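Side-chain contacts in glycine oxidase (Bacillus cereus ATCC 14579, PDB 7CYX), which probably catalyses the FAD-dependent oxidation of glycine by oxygen to glyoxylate, hydrogen peroxide and ammonium, a step linked to thiamine diphosphate biosynthesis: residues 155-158 / 159-162; 70-73 / 74-77; 61-64 / 65-69. All blocks are in the same frame, centred on the assembly; numbering follows the deposited sequence.

Interaction 1 of 3, residues 155-158 / 159-162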
loop_
_atom_site.group_PDB
_atom_site.type_symbol
_atom_site.label_atom_id
_atom_site.label_comp_id
_atom_site.label_asym_id
_atom_site.label_seq_id
_atom_site.Cartn_x
_atom_site.Cartn_y
_atom_site.Cartn_z
ATOM N N ALA A 155 4.361 1.943 -9.211
ATOM C CA ALA A 155 5.817 2.125 -9.354
ATOM C C ALA A 155 6.528 2.262 -8.012
ATOM O O ALA A 155 7.447 1.513 -7.782
ATOM C CB ALA A 155 6.097 3.289 -10.257
ATOM N N PRO A 156 6.186 3.220 -7.136
ATOM C CA PRO A 156 6.902 3.359 -5.867
ATOM C C PRO A 156 6.787 2.107 -4.981
ATOM O O PRO A 156 7.661 1.862 -4.187
ATOM C CB PRO A 156 6.279 4.563 -5.139
ATOM C CG PRO A 156 5.267 5.169 -6.111
ATOM C CD PRO A 156 5.160 4.256 -7.320
ATOM N N GLU A 157 5.683 1.361 -5.077
ATOM C CA GLU A 157 5.481 0.191 -4.219
ATOM C C GLU A 157 6.370 -0.954 -4.719
ATOM O O GLU A 157 7.016 -1.656 -3.927
ATOM C CB GLU A 157 4.004 -0.192 -4.156
ATOM C CG GLU A 157 3.154 0.743 -3.309
ATOM C CD GLU A 157 3.766 1.217 -1.997
ATOM O OE1 GLU A 157 3.565 0.541 -0.972
ATOM O OE2 GLU A 157 4.423 2.283 -2.008
ATOM N N LEU A 158 6.446 -1.112 -6.043
ATOM C CA LEU A 158 7.309 -2.107 -6.623
ATOM C C LEU A 158 8.756 -1.789 -6.238
ATOM O O LEU A 158 9.524 -2.680 -5.870
ATOM C CB LEU A 158 7.139 -2.090 -8.138
ATOM C CG LEU A 158 8.194 -2.883 -8.893
ATOM C CD1 LEU A 158 8.036 -4.374 -8.586
ATOM C CD2 LEU A 158 8.104 -2.602 -10.383
ATOM N N THR A 159 9.114 -0.504 -6.347
ATOM C CA THR A 159 10.432 -0.047 -6.022
ATOM C C THR A 159 10.749 -0.417 -4.571
ATOM O O THR A 159 11.717 -1.084 -4.302
ATOM C CB THR A 159 10.562 1.471 -6.192
ATOM O OG1 THR A 159 10.352 1.784 -7.567
ATOM C CG2 THR A 159 11.904 1.988 -5.735
ATOM N N LYS A 160 9.906 0.054 -3.647
ATOM C CA LYS A 160 10.096 -0.195 -2.250
ATOM C C LYS A 160 10.144 -1.714 -2.023
ATOM O O LYS A 160 10.988 -2.178 -1.280
ATOM C CB LYS A 160 9.019 0.529 -1.442
ATOM C CG LYS A 160 9.196 2.042 -1.360
ATOM C CD LYS A 160 7.994 2.762 -0.756
ATOM C CE LYS A 160 7.464 3.920 -1.577
ATOM N NZ LYS A 160 8.012 5.225 -1.129
ATOM N N ALA A 161 9.290 -2.488 -2.707
ATOM C CA ALA A 161 9.267 -3.936 -2.501
ATOM C C ALA A 161 10.646 -4.553 -2.802
ATOM O O ALA A 161 11.216 -5.259 -1.948
ATOM C CB ALA A 161 8.184 -4.570 -3.326
ATOM N N PHE A 162 11.173 -4.285 -4.005
ATOM C CA PHE A 162 12.490 -4.743 -4.419
ATOM C C PHE A 162 13.518 -4.440 -3.324
ATOM O O PHE A 162 14.288 -5.319 -2.936
ATOM C CB PHE A 162 12.949 -4.057 -5.708
ATOM C CG PHE A 162 12.498 -4.690 -6.996
ATOM C CD1 PHE A 162 12.642 -6.048 -7.220
ATOM C CD2 PHE A 162 11.969 -3.918 -8.015
ATOM C CE1 PHE A 162 12.247 -6.627 -8.418
ATOM C CE2 PHE A 162 11.570 -4.495 -9.213
ATOM C CZ PHE A 162 11.696 -5.851 -9.412
#

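Interaction 2 of 3, residues 70-73 / 74-77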
loop_
_atom_site.group_PDB
_atom_site.type_symbol
_atom_site.label_atom_id
_atom_site.label_comp_id
_atom_site.label_asym_id
_atom_site.label_seq_id
_atom_site.Cartn_x
_atom_site.Cartn_y
_atom_site.Cartn_z
ATOM N N ARG A 70 7.419 -8.366 -18.952
ATOM C CA ARG A 70 5.970 -8.368 -18.748
ATOM C C ARG A 70 5.508 -9.662 -18.063
ATOM O O ARG A 70 4.711 -9.638 -17.141
ATOM C CB ARG A 70 5.273 -8.214 -20.105
ATOM C CG ARG A 70 3.753 -8.207 -20.041
ATOM C CD ARG A 70 3.205 -7.019 -19.269
ATOM N NE ARG A 70 1.787 -7.160 -18.966
ATOM C CZ ARG A 70 1.292 -7.897 -17.975
ATOM N NH1 ARG A 70 -0.008 -7.875 -17.730
ATOM N NH2 ARG A 70 2.092 -8.649 -17.236
ATOM N N ALA A 71 6.042 -10.791 -18.524
ATOM C CA ALA A 71 5.591 -12.110 -18.147
ATOM C C ALA A 71 6.066 -12.468 -16.735
ATOM O O ALA A 71 5.494 -13.368 -16.136
ATOM C CB ALA A 71 6.078 -13.121 -19.164
ATOM N N ILE A 72 7.109 -11.788 -16.231
ATOM C CA ILE A 72 7.682 -12.061 -14.893
ATOM C C ILE A 72 6.788 -11.447 -13.812
ATOM O O ILE A 72 6.856 -11.847 -12.656
ATOM C CB ILE A 72 9.123 -11.525 -14.807
ATOM C CG1 ILE A 72 10.071 -12.345 -15.684
ATOM C CG2 ILE A 72 9.631 -11.427 -13.366
ATOM C CD1 ILE A 72 11.400 -11.670 -15.940
ATOM N N PHE A 73 5.935 -10.491 -14.188
ATOM C CA PHE A 73 5.286 -9.611 -13.194
ATOM C C PHE A 73 4.303 -10.367 -12.302
ATOM O O PHE A 73 4.230 -10.065 -11.116
ATOM C CB PHE A 73 4.603 -8.424 -13.872
ATOM C CG PHE A 73 5.476 -7.200 -13.935
ATOM C CD1 PHE A 73 5.673 -6.415 -12.814
ATOM C CD2 PHE A 73 6.117 -6.846 -15.106
ATOM C CE1 PHE A 73 6.480 -5.295 -12.865
ATOM C CE2 PHE A 73 6.929 -5.722 -15.153
ATOM C CZ PHE A 73 7.104 -4.947 -14.036
ATOM N N PRO A 74 3.471 -11.305 -12.822
ATOM C CA PRO A 74 2.524 -12.041 -11.979
ATOM C C PRO A 74 3.207 -12.789 -10.823
ATOM O O PRO A 74 2.855 -12.548 -9.681
ATOM C CB PRO A 74 1.805 -12.985 -12.960
ATOM C CG PRO A 74 1.934 -12.281 -14.295
ATOM C CD PRO A 74 3.305 -11.629 -14.246
ATOM N N GLN A 75 4.205 -13.627 -11.114
ATOM C CA GLN A 75 4.914 -14.403 -10.064
ATOM C C GLN A 75 5.747 -13.459 -9.171
ATOM O O GLN A 75 5.787 -13.647 -7.950
ATOM C CB GLN A 75 5.734 -15.548 -10.677
ATOM C CG GLN A 75 7.048 -15.870 -9.961
ATOM C CD GLN A 75 8.249 -15.111 -10.499
ATOM O OE1 GLN A 75 8.427 -14.953 -11.711
ATOM N NE2 GLN A 75 9.108 -14.642 -9.598
ATOM N N LEU A 76 6.410 -12.459 -9.768
ATOM C CA LEU A 76 7.270 -11.527 -9.012
ATOM C C LEU A 76 6.464 -10.867 -7.890
ATOM O O LEU A 76 6.921 -10.817 -6.741
ATOM C CB LEU A 76 7.834 -10.460 -9.952
ATOM C CG LEU A 76 8.678 -9.378 -9.280
ATOM C CD1 LEU A 76 9.832 -9.991 -8.487
ATOM C CD2 LEU A 76 9.197 -8.388 -10.316
ATOM N N ALA A 77 5.263 -10.388 -8.253
ATOM C CA ALA A 77 4.337 -9.713 -7.364
ATOM C C ALA A 77 4.029 -10.575 -6.129
ATOM O O ALA A 77 4.177 -10.108 -5.000
ATOM C CB ALA A 77 3.073 -9.375 -8.118
#

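Interaction 3 of 3, residues 61-64 / 65-69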
loop_
_atom_site.group_PDB
_atom_site.type_symbol
_atom_site.label_atom_id
_atom_site.label_comp_id
_atom_site.label_asym_id
_atom_site.label_seq_id
_atom_site.Cartn_x
_atom_site.Cartn_y
_atom_site.Cartn_z
ATOM N N PRO A 61 14.439 -4.424 -30.690
ATOM C CA PRO A 61 14.897 -5.431 -29.726
ATOM C C PRO A 61 14.444 -5.213 -28.268
ATOM O O PRO A 61 14.601 -6.117 -27.448
ATOM C CB PRO A 61 16.431 -5.352 -29.788
ATOM C CG PRO A 61 16.722 -4.669 -31.111
ATOM C CD PRO A 61 15.561 -3.718 -31.325
ATOM N N LEU A 62 13.902 -4.032 -27.949
ATOM C CA LEU A 62 13.291 -3.786 -26.638
ATOM C C LEU A 62 11.958 -4.533 -26.533
ATOM O O LEU A 62 11.672 -5.122 -25.498
ATOM C CB LEU A 62 13.076 -2.286 -26.399
ATOM C CG LEU A 62 14.301 -1.481 -25.966
ATOM C CD1 LEU A 62 13.887 -0.105 -25.468
ATOM C CD2 LEU A 62 15.087 -2.213 -24.887
ATOM N N PHE A 63 11.152 -4.493 -27.599
ATOM C CA PHE A 63 9.819 -5.117 -27.618
ATOM C C PHE A 63 9.882 -6.529 -27.023
ATOM O O PHE A 63 9.008 -6.910 -26.244
ATOM C CB PHE A 63 9.250 -5.184 -29.037
ATOM C CG PHE A 63 7.763 -5.428 -29.095
ATOM C CD1 PHE A 63 6.870 -4.443 -28.697
ATOM C CD2 PHE A 63 7.255 -6.640 -29.541
ATOM C CE1 PHE A 63 5.501 -4.664 -28.745
ATOM C CE2 PHE A 63 5.886 -6.859 -29.587
ATOM C CZ PHE A 63 5.010 -5.872 -29.190
ATOM N N GLU A 64 10.930 -7.276 -27.391
ATOM C CA GLU A 64 11.086 -8.667 -26.997
ATOM C C GLU A 64 11.546 -8.757 -25.538
ATOM O O GLU A 64 11.129 -9.658 -24.822
ATOM C CB GLU A 64 12.069 -9.388 -27.922
ATOM C CG GLU A 64 11.606 -10.785 -28.306
ATOM C CD GLU A 64 10.193 -10.834 -28.875
ATOM O OE1 GLU A 64 9.376 -11.609 -28.340
ATOM O OE2 GLU A 64 9.902 -10.082 -29.842
ATOM N N LEU A 65 12.418 -7.830 -25.128
ATOM C CA LEU A 65 12.869 -7.711 -23.739
ATOM C C LEU A 65 11.661 -7.350 -22.858
ATOM O O LEU A 65 11.472 -7.915 -21.809
ATOM C CB LEU A 65 13.980 -6.652 -23.667
ATOM C CG LEU A 65 15.227 -7.001 -22.846
ATOM C CD1 LEU A 65 15.614 -8.470 -22.970
ATOM C CD2 LEU A 65 16.403 -6.124 -23.263
ATOM N N ALA A 66 10.843 -6.403 -23.325
ATOM C CA ALA A 66 9.606 -5.973 -22.669
ATOM C C ALA A 66 8.650 -7.155 -22.468
ATOM O O ALA A 66 8.093 -7.331 -21.372
ATOM C CB ALA A 66 8.941 -4.898 -23.497
ATOM N N ARG A 67 8.430 -7.922 -23.541
ATOM C CA ARG A 67 7.557 -9.106 -23.524
ATOM C C ARG A 67 8.017 -10.085 -22.432
ATOM O O ARG A 67 7.195 -10.628 -21.705
ATOM C CB ARG A 67 7.545 -9.779 -24.903
ATOM C CG ARG A 67 6.600 -10.969 -25.022
ATOM C CD ARG A 67 6.494 -11.491 -26.449
ATOM N NE ARG A 67 5.412 -10.874 -27.214
ATOM C CZ ARG A 67 5.392 -10.738 -28.538
ATOM N NH1 ARG A 67 4.292 -10.313 -29.142
ATOM N NH2 ARG A 67 6.469 -11.015 -29.253
ATOM N N GLU A 68 9.335 -10.288 -22.331
ATOM C CA GLU A 68 9.947 -11.221 -21.374
ATOM C C GLU A 68 9.778 -10.686 -19.939
ATOM O O GLU A 68 9.480 -11.465 -19.026
ATOM C CB GLU A 68 11.409 -11.448 -21.764
ATOM C CG GLU A 68 12.089 -12.578 -21.015
ATOM C CD GLU A 68 13.542 -12.836 -21.402
ATOM O OE1 GLU A 68 13.986 -12.318 -22.454
ATOM O OE2 GLU A 68 14.234 -13.556 -20.645
ATOM N N SER A 69 9.928 -9.359 -19.769
ATOM C CA SER A 69 9.782 -8.648 -18.493
ATOM C C SER A 69 8.327 -8.680 -18.025
ATOM O O SER A 69 8.052 -8.948 -16.854
ATOM C CB SER A 69 10.261 -7.220 -18.593
ATOM O OG SER A 69 10.696 -6.743 -17.326
#

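Interaction 1 of 3, residues 155-158 / 159-162
Leu158 and Phe162 sit one turn apart in the first two turns of helix 155-168, their side chains side by side and pointing the same way. Leu158 has CG anti to its own backbone N (chi1 168°), which carries the isobutyl group along the helix toward the ring; CD1 lies 3.6 Å from CE2 of Phe162. The backbone bond from Phe162 N to Leu158 O, 3.0 Å, spans the same pair. Thr159 turns its hydroxyl back on the preceding turn: OG1 donates to Ala155 O at 2.9 Å, coming from above the carbonyl plane. The same oxygen takes Thr159 N at 3.0 Å, so two donors of one residue grip it and the buried hydroxyl is satisfied within its own helix. On the more exposed side Lys160 bends at its outer torsions to lay CE 3.8 Å from Pro156 CB. This carbon, not the ammonium, also meets Glu157 OE2 (3.5 Å from Lys160 CE); NZ stays 4.7 Å from OE2, so any attraction is probably modest. Toward helix 73-84, Leu158 packs on Phe73 and Phe162 on Leu76, while Thr159 packs on Val14 of helix 14-25 and Ser43 of helix 42-45, both FAD-binding residues.

Interaction 2 of 3, residues 70-73 / 74-77
Leu76 N donates to Ile72 O at 3.0 Å, and Ala77 N follows with a 3.1 Å bond to Phe73 O. These i to i+4 bonds lie where a type I beta turn, Arg70 to Phe73, leads into helix 73-84; the turn's own closing bond from Phe73 N to Arg70 O is weak at 3.3 Å. Pro74 has no N-H to give, as suits the first turn of a helix, and its ring lies against the turn instead: CD is 3.4 Å from Ala71 O. The same CD approaches the edge of the Arg70 guanidinium, 4.4 Å from NH2; the strongest polar partner of that group is Tyr90, whose OH is hydrogen-bonded to NH1. The CG2 branch of Ile72, anti to the backbone N and beside its carbonyl carbon, comes to 4.0 Å from Leu76 CB. Gln75 bends at chi2 (-91°) and runs alongside Ile72, bringing OE1 to 4.1 Å from the same methyl, CG2. Phe73 and Leu76 are buried, and Ile72 is partly so: all three touch Pro342 of helix 341-352, and Ile72 also reaches Gln346 on that helix. Phe73 packs in addition on Leu50 of strand 49-50, and the buried face that it forms with Leu76 turns to helix 155-168.

Interaction 3 of 3, residues 61-64 / 65-69
Ala66 N donates to Leu62 O at 2.7 Å within helix 61-70; Arg67 N to Phe63 O, at 2.9 Å, continues the alpha-helical i to i+4 pattern. Along the outer side of this helix an i to i+3 salt bridge joins Glu64 and Arg67, whose side chains run alongside each other and point the same way. The Glu64 chain bends at chi2, and Arg67, with CG anti to the backbone N (chi1 -176°), bends at chi3, so that the guanidinium comes round to meet the carboxylate. NH1 of Arg67 is hydrogen-bonded to Thr118 OG1, its strongest polar partner, while NH2 serves Glu64. CE2 of Phe63 lies over one face of the same guanidinium, offset toward its rim and 3.8 Å from NH1, with the ring and guanidinium planes 76° apart. Leu62 and Leu65 turn to helix 360-365, their CD2 atoms 4.4 Å apart, and Ala66 packs on the FAD-binding Leu339. The salt bridge itself is a single bond of 3.1 Å from NH2 of Arg67 to OE1 of Glu64; OE1 accepts on its syn lone pair and lies close to the guanidinium plane, 8° out of it.

In the fold
From the N terminus the order is interaction 3, interaction 2, interaction 1, in series with none nested or crossed. Each is local and joins neighbouring turns, so none closes a long loop. Interaction 3 lies within helix 61-70; interaction 2 follows without a gap, spanning the bend into helix 73-84, their centres about 13 Å apart. Interaction 1 comes much later in the chain, after strands 95-99 and 143-147 of the eight-stranded sheet, yet returns to pack directly on interaction 2, Phe162 CZ lying 3.7 Å from Leu76 CD2. It does not touch interaction 3. Helices 61-70 and 73-84 share helix 341-352 as a neighbour, and helix 155-168 links the group to the FAD-binding helix 14-25.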